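Local coordinates for protein aldo-keto reductase AKR2E4 (Bombyx mori, PDB 3WCZ) that reduces 3-dehydroecdysone with NADPH as the required cosubstrate and may thereby take part in the regulation of molting in the silkworm, at residues 186-191 with 284-289. Residues are numbered along the deposited sequence; the frame is centred on the assembly and turned at random.
Sequences TNTQEP and AINQFN. With EDO (1,2-ethanediol), chain F.
Thr186 meets the second segment through its methyl, CG2 lying 3.6 Å from Phe288 O, and its CA is 4.0 Å from that of Asn289. Thr188 carries the one hydrogen bond across the contact: its N donates to Asn289 OD1 at 3.0 Å, nearly straight (163°) but from above the carbonyl plane. Asn289 reaches this amide because its CG stands anti to the backbone N (chi1 -175°); its ND2 is hydrogen-bonded to Asn291 OD1. Thr188 OG1 lies over the Asn289 amide, 3.1 Å from its CG, but its angle to OD1 is too poor for a hydrogen bond; it donates instead to Glu190 OE2 at 2.7 Å, on that oxygen's anti lone pair. Gln189, the N-cap of helix 190-198, points away, its OE1 accepting from ethanediol O1 (2.6 Å). The Glu190 carboxylate stacks on the Asn286 amide, planes 19° apart, with CD 3.8 Å from CG of Asn286, whose OD1 bonds Tyr248. Were Glu190 replaced by an alanine, the Thr188 hydroxyl would probably lose its acceptor and one Asn286 amide face its cover. In this TIM barrel, the contact joins the loop between strand 178-182 and helix 190-198 to the type I turn Asn286-Asn289 at the end region of helix 279-286, with Tyr248 of helix 241-251 touching Thr188.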
loop_
_atom_site.group_PDB
_atom_site.type_symbol
_atom_site.label_atom_id
_atom_site.label_comp_id
_atom_site.label_asym_id
_atom_site.label_seq_id
_atom_site.Cartn_x
_atom_site.Cartn_y
_atom_site.Cartn_z
ATOM N N THR A 186 -13.531 7.261 5.970
ATOM C CA THR A 186 -14.780 7.144 5.215
ATOM C C THR A 186 -14.930 5.813 4.459
ATOM O O THR A 186 -15.969 5.573 3.816
ATOM C CB THR A 186 -14.988 8.353 4.279
ATOM O OG1 THR A 186 -13.755 8.747 3.668
ATOM C CG2 THR A 186 -15.491 9.521 5.078
ATOM N N ASN A 187 -13.926 4.949 4.579
ATOM C CA ASN A 187 -13.955 3.622 3.932
ATOM C C ASN A 187 -13.158 2.683 4.831
ATOM O O ASN A 187 -11.986 2.373 4.568
ATOM C CB ASN A 187 -13.386 3.666 2.520
ATOM C CG ASN A 187 -13.695 2.408 1.711
ATOM O OD1 ASN A 187 -14.821 2.225 1.272
ATOM N ND2 ASN A 187 -12.700 1.552 1.498
ATOM N N THR A 188 -13.775 2.260 5.919
ATOM C CA THR A 188 -13.039 1.644 7.007
ATOM C C THR A 188 -12.809 0.128 6.845
ATOM O O THR A 188 -11.962 -0.459 7.533
ATOM C CB THR A 188 -13.730 1.900 8.339
ATOM O OG1 THR A 188 -15.060 1.389 8.271
ATOM C CG2 THR A 188 -13.771 3.372 8.674
ATOM N N GLN A 189 -13.580 -0.498 5.956
ATOM C CA GLN A 189 -13.451 -1.923 5.625
ATOM C C GLN A 189 -13.298 -2.806 6.853
ATOM O O GLN A 189 -12.433 -3.707 6.898
ATOM C CB GLN A 189 -12.302 -2.191 4.630
ATOM C CG GLN A 189 -12.388 -1.330 3.380
ATOM C CD GLN A 189 -11.997 -2.046 2.119
ATOM O OE1 GLN A 189 -12.492 -3.150 1.831
ATOM N NE2 GLN A 189 -11.168 -1.425 1.332
ATOM N N GLU A 190 -14.161 -2.627 7.853
ATOM C CA GLU A 190 -13.981 -3.362 9.090
ATOM C C GLU A 190 -14.129 -4.878 8.927
ATOM O O GLU A 190 -13.287 -5.636 9.398
ATOM C CB GLU A 190 -14.853 -2.776 10.205
ATOM C CG GLU A 190 -14.345 -1.362 10.596
ATOM C CD GLU A 190 -15.395 -0.476 11.263
ATOM O OE1 GLU A 190 -15.895 -0.895 12.296
ATOM O OE2 GLU A 190 -15.740 0.623 10.757
ATOM N N PRO A 191 -15.186 -5.342 8.254
ATOM C CA PRO A 191 -15.302 -6.794 8.107
ATOM C C PRO A 191 -14.166 -7.411 7.289
ATOM O O PRO A 191 -13.691 -8.470 7.655
ATOM C CB PRO A 191 -16.676 -6.967 7.447
ATOM C CG PRO A 191 -17.454 -5.745 7.903
ATOM C CD PRO A 191 -16.439 -4.657 7.910
ATOM N N ALA A 284 -14.615 6.150 17.498
ATOM C CA ALA A 284 -15.154 7.412 17.013
ATOM C C ALA A 284 -14.763 7.625 15.557
ATOM O O ALA A 284 -15.567 8.097 14.749
ATOM C CB ALA A 284 -14.659 8.584 17.881
ATOM N N ILE A 285 -13.516 7.322 15.219
ATOM C CA ILE A 285 -13.101 7.506 13.844
ATOM C C ILE A 285 -13.823 6.492 12.936
ATOM O O ILE A 285 -14.251 6.848 11.837
ATOM C CB ILE A 285 -11.568 7.441 13.696
ATOM C CG1 ILE A 285 -10.945 8.626 14.435
ATOM C CG2 ILE A 285 -11.183 7.446 12.234
ATOM C CD1 ILE A 285 -9.438 8.533 14.563
ATOM N N ASN A 286 -14.023 5.272 13.420
ATOM C CA ASN A 286 -14.766 4.274 12.645
ATOM C C ASN A 286 -16.154 4.785 12.305
ATOM O O ASN A 286 -16.702 4.396 11.274
ATOM C CB ASN A 286 -14.912 2.964 13.424
ATOM C CG ASN A 286 -13.653 2.113 13.417
ATOM O OD1 ASN A 286 -12.789 2.252 12.560
ATOM N ND2 ASN A 286 -13.574 1.202 14.373
ATOM N N GLN A 287 -16.710 5.672 13.120
ATOM C CA GLN A 287 -18.048 6.164 12.884
ATOM C C GLN A 287 -18.171 7.099 11.689
ATOM O O GLN A 287 -19.289 7.414 11.279
ATOM C CB GLN A 287 -18.604 6.812 14.159
ATOM C CG GLN A 287 -18.883 5.811 15.275
ATOM C CD GLN A 287 -19.814 4.700 14.832
ATOM O OE1 GLN A 287 -20.980 4.939 14.518
ATOM N NE2 GLN A 287 -19.298 3.477 14.781
ATOM N N PHE A 288 -17.048 7.581 11.147
ATOM C CA PHE A 288 -17.071 8.342 9.908
ATOM C C PHE A 288 -17.339 7.453 8.662
ATOM O O PHE A 288 -17.543 7.967 7.563
ATOM C CB PHE A 288 -15.742 9.060 9.709
ATOM C CG PHE A 288 -15.533 10.240 10.608
ATOM C CD1 PHE A 288 -16.384 11.335 10.547
ATOM C CD2 PHE A 288 -14.452 10.262 11.493
ATOM C CE1 PHE A 288 -16.166 12.451 11.372
ATOM C CE2 PHE A 288 -14.229 11.374 12.324
ATOM C CZ PHE A 288 -15.085 12.460 12.259
ATOM N N ASN A 289 -17.329 6.129 8.823
ATOM C CA ASN A 289 -17.413 5.274 7.644
ATOM C C ASN A 289 -18.640 5.561 6.795
ATOM O O ASN A 289 -19.765 5.620 7.314
ATOM C CB ASN A 289 -17.453 3.808 8.054
ATOM C CG ASN A 289 -17.410 2.898 6.856
ATOM O OD1 ASN A 289 -16.654 3.133 5.927
ATOM N ND2 ASN A 289 -18.268 1.883 6.848
HETATM C C1 EDO F . -11.746 -4.762 -1.124
HETATM O O1 EDO F . -12.433 -3.552 -0.759
HETATM C C2 EDO F . -11.537 -4.799 -2.607
HETATM O O2 EDO F . -10.910 -3.593 -3.070
#